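Local structure of 3-dehydroshikimate dehydratase (Bacillus anthracis, 3DX5) at residues 198-204 / 232-236; 223-229 / 252-257; 142-146 / 175-179; 183-188 / 238-243. The protein catalyses the manganese-dependent dehydration of 3-dehydroshikimate to 3,4-dihydroxybenzoate, the catechol precursor that Bacillus anthracis builds into the siderophore petrobactin. One frame throughout, in Å; residues are numbered along the deposited sequence. Where two conformers were deposited one is given.

Contact 1: 198-204 / 232-236; sequences HFKNISS and GIVNY. With MN (manganese (II) ion), chain B; DHB (3,4-dihydroxybenzoic acid), chain D.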
# COMPACT_ATOMS: atom_id res chain seq x y z
N HIS A 198 17.81 7.92 -6.02
CA HIS A 198 17.20 6.61 -5.80
C HIS A 198 18.00 5.61 -6.59
O HIS A 198 18.27 5.83 -7.78
CB HIS A 198 15.74 6.60 -6.32
CG HIS A 198 14.76 7.13 -5.33
ND1 HIS A 198 13.39 7.15 -5.56
CD2 HIS A 198 14.94 7.66 -4.09
CE1 HIS A 198 12.78 7.65 -4.50
NE2 HIS A 198 13.70 7.97 -3.60
N PHE A 199 18.37 4.50 -5.96
CA PHE A 199 19.10 3.42 -6.59
C PHE A 199 18.21 2.17 -6.59
O PHE A 199 17.89 1.64 -5.52
CB PHE A 199 20.35 3.05 -5.77
CG PHE A 199 21.54 4.00 -5.91
CD1 PHE A 199 21.45 5.20 -6.61
CD2 PHE A 199 22.73 3.71 -5.25
CE1 PHE A 199 22.56 6.07 -6.70
CE2 PHE A 199 23.85 4.56 -5.34
CZ PHE A 199 23.76 5.74 -6.07
N LYS A 200 17.83 1.67 -7.76
CA LYS A 200 17.20 0.34 -7.82
C LYS A 200 17.58 -0.25 -9.18
O LYS A 200 18.07 0.48 -10.05
CB LYS A 200 15.66 0.39 -7.57
CG LYS A 200 14.85 1.29 -8.56
CD LYS A 200 13.33 1.16 -8.27
CE LYS A 200 12.46 1.98 -9.24
NZ LYS A 200 12.70 3.46 -9.13
N ASN A 201 17.35 -1.54 -9.38
CA ASN A 201 17.78 -2.17 -10.63
C ASN A 201 16.76 -3.19 -11.08
O ASN A 201 15.87 -3.59 -10.31
CB ASN A 201 19.16 -2.84 -10.47
CG ASN A 201 19.99 -2.77 -11.75
OD1 ASN A 201 19.45 -2.53 -12.85
ND2 ASN A 201 21.31 -2.97 -11.63
N ILE A 202 16.88 -3.67 -12.31
CA ILE A 202 15.93 -4.63 -12.84
C ILE A 202 16.75 -5.65 -13.62
O ILE A 202 17.83 -5.30 -14.14
CB ILE A 202 14.87 -3.92 -13.74
CG1 ILE A 202 13.69 -4.82 -14.02
CG2 ILE A 202 15.47 -3.44 -15.09
CD1 ILE A 202 12.71 -4.91 -12.85
N SER A 203 16.29 -6.90 -13.71
CA SER A 203 17.13 -7.90 -14.43
C SER A 203 17.13 -7.68 -15.95
O SER A 203 18.09 -8.04 -16.63
CB SER A 203 16.70 -9.35 -14.12
OG SER A 203 15.35 -9.53 -14.54
N SER A 204 16.08 -7.06 -16.48
CA SER A 204 15.94 -6.91 -17.94
C SER A 204 14.88 -5.85 -18.18
O SER A 204 13.94 -5.73 -17.37
CB SER A 204 15.50 -8.27 -18.55
OG SER A 204 14.74 -8.12 -19.73
N GLY A 232 21.67 -6.41 -11.67
CA GLY A 232 20.78 -5.99 -12.75
C GLY A 232 21.46 -5.37 -13.96
O GLY A 232 22.68 -5.34 -14.03
N ILE A 233 20.65 -4.86 -14.89
CA ILE A 233 21.14 -4.38 -16.19
C ILE A 233 21.76 -2.96 -16.10
O ILE A 233 22.69 -2.66 -16.82
CB ILE A 233 20.05 -4.53 -17.32
CG1 ILE A 233 20.59 -4.24 -18.73
CG2 ILE A 233 18.81 -3.70 -17.04
CD1 ILE A 233 21.73 -5.25 -19.24
N VAL A 234 21.25 -2.11 -15.23
CA VAL A 234 21.88 -0.81 -15.00
C VAL A 234 23.23 -1.00 -14.29
O VAL A 234 23.35 -1.82 -13.36
CB VAL A 234 20.99 0.12 -14.17
CG1 VAL A 234 21.66 1.52 -13.99
CG2 VAL A 234 19.63 0.26 -14.82
N ASN A 235 24.24 -0.26 -14.75
CA ASN A 235 25.61 -0.38 -14.26
C ASN A 235 25.83 0.57 -13.08
O ASN A 235 26.15 1.76 -13.26
CB ASN A 235 26.63 -0.12 -15.40
CG ASN A 235 28.06 -0.52 -15.03
OD1 ASN A 235 28.47 -0.45 -13.89
ND2 ASN A 235 28.80 -0.93 -16.01
N TYR A 236 25.63 0.04 -11.87
CA TYR A 236 25.82 0.79 -10.64
C TYR A 236 27.30 1.05 -10.29
O TYR A 236 27.59 2.00 -9.56
CB TYR A 236 24.96 0.20 -9.47
CG TYR A 236 23.58 0.77 -9.56
CD1 TYR A 236 22.57 0.12 -10.29
CD2 TYR A 236 23.28 2.02 -9.01
CE1 TYR A 236 21.30 0.69 -10.42
CE2 TYR A 236 22.02 2.61 -9.17
CZ TYR A 236 21.03 1.93 -9.84
OH TYR A 236 19.81 2.55 -10.00
MN MN B . 12.06 6.24 -7.17
C1 DHB D . 7.36 5.28 -6.38
C2 DHB D . 8.68 5.55 -6.72
C3 DHB D . 9.29 4.88 -7.79
O3 DHB D . 10.58 5.09 -8.19
C4 DHB D . 8.49 3.92 -8.55
O4 DHB D . 9.11 3.29 -9.58
C5 DHB D . 7.16 3.68 -8.22
C6 DHB D . 6.61 4.37 -7.13
C DHB D . 6.74 6.01 -5.20
O1 DHB D . 5.57 5.87 -4.85
O2 DHB D . 7.50 6.84 -4.48
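N201 lies against the loop 232-235 and the first residue of the helix that follows, pairing with V234 through both ends of its amide. Its ND2 donates to V234 O (2.9 Å), while its OD1 accepts V234 N (3.0 Å) in the carbonyl plane, on a lone pair. OD1 also takes I202 N, which comes in tilted from that plane, and ND2 has a further acceptor in L229 O, so the buried amide is gripped from several directions and its rotation is fixed. G232 CA lies over the face of the N201 amide, 3.3 Å from ND2. Beside it, the Y236 ring turns its edge to N201 ND2, and its hydroxyl OH donates to K200 O (2.7 Å). The F199 ring meets Y236 obliquely, the planes 55° apart, with Y236 CE2 over one face of F199 and 3.6 Å from F199 CG. Packing thins toward the other end. There I233 N still donates to I202 O (3.0 Å, 161°), but I233 is largely exposed, its side chain resting on W177; its CG2 packs on I202 CG2 at 3.9 Å and leans on I202 O, while S203 and S204 are partly exposed. On the opposite side of the strand from N201, K200 and H198 face the active site. H198 ND1 binds manganese, its NE2 being held by E33, and K200 NZ donates to the ligand O3 (2.8 Å). Backbone pairing and N201 thus fix the strand end, and K200 NZ, held also by D172 and E253, may help polarise the metal-bound O3.

Contact 2: 223-229 / 252-257; sequences RTGMVPL and LEWFGH. With MN (manganese (II) ion), chain B; DHB (3,4-dihydroxybenzoic acid), chain D.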
# COMPACT_ATOMS: atom_id res chain seq x y z
N ARG A 223 6.70 -8.85 -8.56
CA ARG A 223 8.06 -8.39 -8.21
C ARG A 223 9.13 -9.00 -9.13
O ARG A 223 10.32 -8.72 -8.96
CB ARG A 223 8.41 -8.66 -6.73
CG ARG A 223 7.31 -8.17 -5.72
CD ARG A 223 7.05 -6.66 -5.79
NE ARG A 223 5.98 -6.26 -4.89
CZ ARG A 223 4.94 -5.50 -5.24
NH1 ARG A 223 4.82 -5.03 -6.46
NH2 ARG A 223 4.03 -5.22 -4.34
N THR A 224 8.72 -9.80 -10.10
CA THR A 224 9.66 -10.45 -11.04
C THR A 224 10.58 -9.44 -11.68
O THR A 224 10.14 -8.37 -12.11
CB THR A 224 8.90 -11.20 -12.15
OG1 THR A 224 8.13 -12.21 -11.54
CG2 THR A 224 9.83 -11.89 -13.19
N GLY A 225 11.87 -9.76 -11.71
CA GLY A 225 12.86 -8.87 -12.37
C GLY A 225 13.48 -7.85 -11.44
O GLY A 225 14.51 -7.29 -11.77
N MSE A 226 12.88 -7.60 -10.27
CA MSE A 226 13.51 -6.69 -9.29
C MSE A 226 14.74 -7.37 -8.67
O MSE A 226 14.62 -8.45 -8.12
CB MSE A 226 12.52 -6.28 -8.19
CG MSE A 226 11.26 -5.51 -8.68
SE MSE A 226 10.26 -4.93 -7.14
CE MSE A 226 8.63 -4.28 -8.05
N VAL A 227 15.91 -6.75 -8.74
CA VAL A 227 17.15 -7.41 -8.32
C VAL A 227 18.10 -6.47 -7.58
O VAL A 227 18.02 -5.26 -7.76
CB VAL A 227 17.95 -8.05 -9.53
CG1 VAL A 227 17.19 -9.25 -10.12
CG2 VAL A 227 18.30 -6.98 -10.60
N PRO A 228 19.02 -7.02 -6.76
CA PRO A 228 20.01 -6.13 -6.11
C PRO A 228 20.79 -5.30 -7.13
O PRO A 228 20.88 -5.68 -8.33
CB PRO A 228 20.96 -7.12 -5.39
CG PRO A 228 20.02 -8.28 -5.00
CD PRO A 228 19.08 -8.40 -6.23
N LEU A 229 21.38 -4.19 -6.67
CA LEU A 229 22.05 -3.23 -7.56
C LEU A 229 23.09 -3.82 -8.51
O LEU A 229 23.16 -3.40 -9.68
CB LEU A 229 22.71 -2.11 -6.75
CG LEU A 229 21.78 -1.24 -5.89
CD1 LEU A 229 22.61 -0.10 -5.31
CD2 LEU A 229 20.61 -0.70 -6.74
N LEU A 252 18.32 3.19 -1.16
CA LEU A 252 18.18 1.88 -1.76
C LEU A 252 16.68 1.63 -1.88
O LEU A 252 16.05 1.13 -0.93
CB LEU A 252 18.88 0.78 -0.91
CG LEU A 252 20.37 1.05 -0.63
CD1 LEU A 252 21.01 -0.13 0.11
CD2 LEU A 252 21.15 1.38 -1.95
N GLU A 253 16.11 2.01 -3.02
CA GLU A 253 14.66 1.99 -3.19
C GLU A 253 14.19 0.60 -3.56
O GLU A 253 13.88 0.33 -4.74
CB GLU A 253 14.26 2.96 -4.29
CG GLU A 253 12.76 3.31 -4.27
CD GLU A 253 12.38 4.28 -5.38
OE1 GLU A 253 13.03 4.23 -6.45
OE2 GLU A 253 11.44 5.10 -5.18
N TRP A 254 14.08 -0.28 -2.57
CA TRP A 254 13.66 -1.65 -2.81
C TRP A 254 12.15 -1.81 -2.69
O TRP A 254 11.56 -1.48 -1.65
CB TRP A 254 14.35 -2.60 -1.81
CG TRP A 254 14.03 -4.05 -2.01
CD1 TRP A 254 13.36 -4.86 -1.15
CD2 TRP A 254 14.40 -4.87 -3.13
NE1 TRP A 254 13.28 -6.13 -1.65
CE2 TRP A 254 13.92 -6.18 -2.86
CE3 TRP A 254 15.11 -4.62 -4.32
CZ2 TRP A 254 14.09 -7.24 -3.76
CZ3 TRP A 254 15.30 -5.70 -5.23
CH2 TRP A 254 14.80 -7.00 -4.93
N PHE A 255 11.52 -2.31 -3.74
CA PHE A 255 10.08 -2.52 -3.74
C PHE A 255 9.72 -4.02 -3.68
O PHE A 255 8.55 -4.37 -3.71
CB PHE A 255 9.48 -1.92 -5.01
CG PHE A 255 9.48 -0.42 -5.03
CD1 PHE A 255 9.02 0.30 -3.92
CD2 PHE A 255 9.89 0.28 -6.16
CE1 PHE A 255 8.95 1.66 -3.93
CE2 PHE A 255 9.83 1.67 -6.20
CZ PHE A 255 9.38 2.37 -5.07
N GLY A 256 10.73 -4.90 -3.58
CA GLY A 256 10.50 -6.36 -3.63
C GLY A 256 10.22 -6.98 -2.27
O GLY A 256 10.01 -6.28 -1.25
N HIS A 257 10.23 -8.31 -2.25
CA HIS A 257 9.95 -9.08 -1.02
C HIS A 257 11.17 -9.10 -0.12
O HIS A 257 12.26 -8.77 -0.58
CB HIS A 257 9.53 -10.52 -1.42
CG HIS A 257 8.20 -10.54 -2.10
ND1 HIS A 257 7.95 -11.28 -3.24
CD2 HIS A 257 7.06 -9.85 -1.86
CE1 HIS A 257 6.70 -11.08 -3.64
NE2 HIS A 257 6.15 -10.21 -2.82
MN MN B . 12.06 6.24 -7.17
C1 DHB D . 7.36 5.28 -6.38
C2 DHB D . 8.68 5.55 -6.72
C3 DHB D . 9.29 4.88 -7.79
O3 DHB D . 10.58 5.09 -8.19
C4 DHB D . 8.49 3.92 -8.55
O4 DHB D . 9.11 3.29 -9.58
C5 DHB D . 7.16 3.68 -8.22
C6 DHB D . 6.61 4.37 -7.13
C DHB D . 6.74 6.01 -5.20
O1 DHB D . 5.57 5.87 -4.85
O2 DHB D . 7.50 6.84 -4.48
O HOH W 1 6.75 -6.77 -2.40
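R223 and H257 cross at about a right angle, the aliphatic part of the arginine lying on the imidazole. R223 CG stands over one face of the H257 ring, 3.8 Å from its centroid and 22° off the normal, a CH-pi contact. The arginine chain bends at CG (chi2 -60°), which carries NE toward F255 O; the two are bridged by a water that accepts from R223 NE (2.7 Å) and donates to F255 O. The guanidinium continues to N215 O through NH1. Next along the turn, the selenomethionine M226 runs extended past F255, its SE 3.8 Å from F255 CB. The same selenium stands above the six-membered ring of W254, 5.4 Å from its centroid and near the normal, a distant Met-aromatic contact. W254 meets the other segment with its edge: V227 N and M226 O lie near the indole plane, M226 O 3.5 Å from W254 CH2. The indole is held by its own segment, NE1 donating to H257 O (3.0 Å, 165°), with the partner in the ring plane. At the far end L229 CD1 touches L252 CD2 at 4.0 Å. Beyond this packing F255 places CE2 3.5 Å from ligand C4, and E253 binds manganese through both carboxylate oxygens. Segment 252-257 thus lines the pocket at the C-terminal mouth of a TIM barrel, where loops after the strands carry metal ligands and substrate contacts, and 223-229 packs behind it.

Contact 3: 142-146 / 175-179; sequences ETHPN and HIWES. With MN (manganese (II) ion), chain B; DHB (3,4-dihydroxybenzoic acid), chain D.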
# COMPACT_ATOMS: atom_id res chain seq x y z
N GLU A 142 11.06 13.92 -8.85
CA GLU A 142 11.69 12.62 -9.12
C GLU A 142 11.63 12.34 -10.64
O GLU A 142 10.62 12.60 -11.27
CB GLU A 142 10.98 11.53 -8.30
CG GLU A 142 11.63 10.17 -8.45
CD GLU A 142 11.28 9.26 -7.31
OE1 GLU A 142 11.16 9.72 -6.16
OE2 GLU A 142 11.14 8.06 -7.58
N THR A 143 12.71 11.87 -11.24
CA THR A 143 12.71 11.48 -12.64
C THR A 143 11.93 10.14 -12.78
O THR A 143 12.32 9.11 -12.20
CB THR A 143 14.14 11.33 -13.18
OG1 THR A 143 14.86 10.48 -12.30
CG2 THR A 143 14.90 12.73 -13.23
N HIS A 144 10.83 10.18 -13.53
CA HIS A 144 9.85 9.10 -13.61
C HIS A 144 9.15 9.02 -14.96
O HIS A 144 8.80 10.06 -15.52
CB HIS A 144 8.74 9.34 -12.59
CG HIS A 144 8.67 8.27 -11.57
ND1 HIS A 144 7.54 7.52 -11.35
CD2 HIS A 144 9.64 7.75 -10.77
CE1 HIS A 144 7.79 6.64 -10.39
NE2 HIS A 144 9.07 6.76 -10.03
N PRO A 145 8.94 7.77 -15.48
CA PRO A 145 8.13 7.60 -16.68
C PRO A 145 6.68 8.08 -16.41
O PRO A 145 6.25 8.15 -15.24
CB PRO A 145 8.18 6.08 -16.95
CG PRO A 145 8.43 5.49 -15.55
CD PRO A 145 9.33 6.47 -14.88
N ASN A 146 5.98 8.46 -17.46
CA ASN A 146 4.58 8.92 -17.30
C ASN A 146 4.44 10.17 -16.45
O ASN A 146 3.44 10.35 -15.75
CB ASN A 146 3.68 7.74 -16.82
CG ASN A 146 3.80 6.52 -17.75
OD1 ASN A 146 4.20 5.42 -17.35
ND2 ASN A 146 3.55 6.75 -19.02
N HIS A 175 14.97 4.81 -13.75
CA HIS A 175 14.03 5.45 -14.64
C HIS A 175 14.69 6.28 -15.71
O HIS A 175 14.16 6.40 -16.80
CB HIS A 175 12.98 6.25 -13.86
CG HIS A 175 12.09 5.36 -13.04
ND1 HIS A 175 11.43 4.28 -13.60
CD2 HIS A 175 11.81 5.34 -11.72
CE1 HIS A 175 10.74 3.66 -12.65
NE2 HIS A 175 10.96 4.28 -11.50
N ILE A 176 15.83 6.84 -15.38
CA ILE A 176 16.60 7.60 -16.34
C ILE A 176 17.09 6.65 -17.45
O ILE A 176 16.91 6.94 -18.64
CB ILE A 176 17.77 8.34 -15.59
CG1 ILE A 176 17.32 9.76 -15.28
CG2 ILE A 176 19.07 8.32 -16.36
CD1 ILE A 176 16.98 10.60 -16.53
N TRP A 177 17.63 5.50 -17.06
CA TRP A 177 18.07 4.47 -17.99
C TRP A 177 16.91 3.98 -18.89
O TRP A 177 17.05 3.83 -20.10
CB TRP A 177 18.67 3.32 -17.20
CG TRP A 177 19.09 2.21 -18.08
CD1 TRP A 177 20.29 2.10 -18.74
CD2 TRP A 177 18.34 1.05 -18.42
NE1 TRP A 177 20.32 0.93 -19.48
CE2 TRP A 177 19.13 0.27 -19.29
CE3 TRP A 177 17.07 0.57 -18.05
CZ2 TRP A 177 18.70 -0.96 -19.81
CZ3 TRP A 177 16.63 -0.64 -18.58
CH2 TRP A 177 17.45 -1.39 -19.44
N GLU A 178 15.76 3.75 -18.28
CA GLU A 178 14.53 3.35 -18.96
C GLU A 178 14.19 4.34 -20.06
O GLU A 178 13.74 3.92 -21.09
CB GLU A 178 13.39 3.26 -17.93
CG GLU A 178 11.97 3.12 -18.50
CD GLU A 178 10.94 2.85 -17.38
OE1 GLU A 178 11.08 3.38 -16.26
OE2 GLU A 178 10.01 2.07 -17.62
N SER A 179 14.42 5.63 -19.84
CA SER A 179 14.08 6.64 -20.85
C SER A 179 15.03 6.58 -22.04
O SER A 179 14.79 7.25 -23.01
CB SER A 179 14.09 8.06 -20.27
OG SER A 179 15.43 8.53 -20.12
MN MN B . 12.06 6.24 -7.17
C1 DHB D . 7.36 5.28 -6.38
C2 DHB D . 8.68 5.55 -6.72
C3 DHB D . 9.29 4.88 -7.79
O3 DHB D . 10.58 5.09 -8.19
C4 DHB D . 8.49 3.92 -8.55
O4 DHB D . 9.11 3.29 -9.58
C5 DHB D . 7.16 3.68 -8.22
C6 DHB D . 6.61 4.37 -7.13
C DHB D . 6.74 6.01 -5.20
O1 DHB D . 5.57 5.87 -4.85
O2 DHB D . 7.50 6.84 -4.48
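Two histidines of the catechol-binding pocket, beside the manganese site, meet here: H144, assigned as the probable proton acceptor, and H175, a substrate-binding residue. Their side chains lie side by side and point the same way, with ring planes 61° apart and H144 CD2 3.4 Å from H175 CD2. Each brings its NE2 to the ligand. H144 NE2 lies 2.9 Å from O3, near the imidazole plane, while H175 NE2 is hydrogen-bonded to O4 (2.8 Å) and only weakly to O3. The other nitrogen, H175 ND1, donates to E178 OE1 (2.8 Å, 166°), in the ring plane and nearly along the C-O axis. P145 covers one face of that ring, its CD 3.3 Å from H175 ND1, and its CG also packs on E178 OE1. T143 O approaches H175 CB, and T143 OG1, hydrogen-bonded to D172 N, touches I176. Ahead of the histidine, E142 reaches out with CG anti to its backbone N (chi1 -176°) and binds manganese through OE2 (2.1 Å), while OE1 pairs with R102. The ring of H175 is thus fixed by E178 and P145, while the closeness of H144 NE2 to the metal-bound O3 is consistent with its inferred role as proton acceptor.

Contact 4: 183-188 / 238-243; sequences PVDSFQ and EIIQEV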
# COMPACT_ATOMS: atom_id res chain seq x y z
N PRO A 183 23.06 6.93 -17.74
CA PRO A 183 23.00 7.39 -16.32
C PRO A 183 24.07 8.41 -15.90
O PRO A 183 23.73 9.41 -15.24
CB PRO A 183 23.17 6.10 -15.54
CG PRO A 183 22.47 5.10 -16.43
CD PRO A 183 22.87 5.47 -17.84
N VAL A 184 25.32 8.18 -16.26
CA VAL A 184 26.41 9.09 -15.89
C VAL A 184 26.22 10.44 -16.63
O VAL A 184 26.25 11.50 -16.01
CB VAL A 184 27.81 8.46 -16.18
CG1 VAL A 184 28.91 9.54 -16.25
CG2 VAL A 184 28.16 7.37 -15.11
N ASP A 185 25.96 10.38 -17.93
CA ASP A 185 25.64 11.59 -18.67
C ASP A 185 24.44 12.43 -18.07
O ASP A 185 24.51 13.70 -17.99
CB ASP A 185 25.45 11.22 -20.13
CG ASP A 185 25.13 12.41 -20.98
OD1 ASP A 185 25.90 13.40 -20.96
OD2 ASP A 185 24.07 12.36 -21.64
N SER A 186 23.39 11.73 -17.65
CA SER A 186 22.24 12.39 -17.00
C SER A 186 22.63 13.01 -15.66
O SER A 186 22.20 14.12 -15.34
CB SER A 186 21.08 11.41 -16.80
OG SER A 186 20.83 10.68 -17.98
N PHE A 187 23.48 12.32 -14.90
CA PHE A 187 23.99 12.88 -13.67
C PHE A 187 24.75 14.18 -13.98
O PHE A 187 24.56 15.19 -13.28
CB PHE A 187 24.90 11.90 -12.93
CG PHE A 187 25.76 12.57 -11.92
CD1 PHE A 187 25.22 13.02 -10.72
CD2 PHE A 187 27.11 12.82 -12.19
CE1 PHE A 187 26.00 13.68 -9.79
CE2 PHE A 187 27.90 13.49 -11.26
CZ PHE A 187 27.36 13.91 -10.06
N GLN A 188 25.59 14.16 -15.02
CA GLN A 188 26.47 15.29 -15.28
C GLN A 188 25.63 16.49 -15.72
O GLN A 188 25.91 17.63 -15.31
CB GLN A 188 27.57 14.98 -16.32
CG GLN A 188 28.66 14.04 -15.76
CD GLN A 188 29.58 13.46 -16.82
OE1 GLN A 188 29.38 13.66 -18.02
NE2 GLN A 188 30.60 12.73 -16.38
N GLU A 238 29.60 2.11 -12.43
CA GLU A 238 29.83 3.39 -13.08
C GLU A 238 29.10 4.56 -12.40
O GLU A 238 29.66 5.64 -12.24
CB GLU A 238 29.41 3.32 -14.54
CG GLU A 238 30.24 2.35 -15.37
CD GLU A 238 29.92 2.43 -16.87
OE1 GLU A 238 28.79 2.83 -17.24
OE2 GLU A 238 30.82 2.08 -17.68
N ILE A 239 27.84 4.35 -12.04
CA ILE A 239 27.07 5.37 -11.31
C ILE A 239 27.73 5.74 -9.98
O ILE A 239 27.99 6.91 -9.73
CB ILE A 239 25.64 4.89 -11.06
CG1 ILE A 239 24.91 4.81 -12.41
CG2 ILE A 239 24.95 5.79 -9.99
CD1 ILE A 239 23.62 3.95 -12.38
N ILE A 240 28.02 4.75 -9.14
CA ILE A 240 28.57 5.07 -7.82
C ILE A 240 29.93 5.75 -7.93
O ILE A 240 30.25 6.64 -7.11
CB ILE A 240 28.57 3.81 -6.90
CG1 ILE A 240 27.11 3.42 -6.63
CG2 ILE A 240 29.38 4.06 -5.60
CD1 ILE A 240 26.90 2.01 -6.00
N GLN A 241 30.74 5.36 -8.92
CA GLN A 241 32.06 6.03 -9.14
C GLN A 241 31.91 7.51 -9.38
O GLN A 241 32.72 8.29 -8.90
CB GLN A 241 32.80 5.44 -10.33
CG GLN A 241 33.47 4.14 -10.06
CD GLN A 241 34.23 3.65 -11.28
OE1 GLN A 241 35.28 4.20 -11.63
NE2 GLN A 241 33.69 2.63 -11.95
N GLU A 242 30.86 7.91 -10.12
CA GLU A 242 30.53 9.33 -10.35
C GLU A 242 29.94 10.05 -9.16
O GLU A 242 30.31 11.18 -8.90
CB GLU A 242 29.44 9.46 -11.42
CG GLU A 242 29.88 9.29 -12.79
CD GLU A 242 30.86 10.35 -13.24
OE1 GLU A 242 30.47 11.56 -13.36
OE2 GLU A 242 32.01 9.95 -13.50
N VAL A 243 28.99 9.43 -8.47
CA VAL A 243 28.26 10.15 -7.46
C VAL A 243 28.86 10.03 -6.05
O VAL A 243 28.47 10.78 -5.14
CB VAL A 243 26.74 9.81 -7.47
CG1 VAL A 243 26.19 9.93 -8.93
CG2 VAL A 243 26.48 8.43 -6.89
O HOH W 2 26.59 5.45 -17.22
O HOH W 3 31.40 13.86 -13.33
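V184 wedges its two methyls against E242 of the neighbouring helix. Both branches reach the glutamate's aliphatic part: V184 CG2 lies 3.5 Å from E242 CG, V184 CG1 slightly further. The glutamate does not stretch outward; it is bent at chi2 (-64°), folding the carboxylate back across V184 toward Q188. There Q188 NE2 donates to E242 OE1 (3.2 Å), arriving from above the carboxylate plane, the amide and carboxylate planes steeply inclined, and a water lies between the two groups at the solvent side. E242 OE1 also stands 3.8 Å from F187 CD2. The helices 183-190 and 236-243 are neighbours on the outside of the TIM barrel, flanking strand 194-202; over the short segments they run nearly parallel, 9.7 Å apart at closest approach, at a crossing angle of -23°. Toward the barrel, F187 has CG anti to its backbone N (chi1 162°), which sends the ring inward beside V243. V243 CG1 then stands over one ring face, 3.9 Å from the F187 centroid, in a CH-pi contact; the same ring also packs on I194 and Y197 of the strand. At the N-terminal end of helix 183-190, P183 CB meets both CG1 and CD1 of I239, each at 3.8 Å, and the two residues share F173 as a neighbour. Nearby, a water accepts from V184 N and donates weakly to E238 OE1 at the exposed edge.

All four contacts belong to one TIM barrel. Contacts 1 and 2, with centres about 9 Å apart, share the sheet through neighbouring strands 194-202 and 226-227 and alternate along the chain; S203 N to G225 O joins them. Contact 3 closes before either opens, and its centre lies about 13 Å from that of contact 1. These three supply manganese ligands from different loops and strand ends, so parts distant in sequence converge on the metal and the bound product. Contact 4 encloses contact 1 along the chain and packs outside it, F199 and V234 touching I239, about 13 Å centre to centre. It bears no metal ligand and belongs to the helical layer.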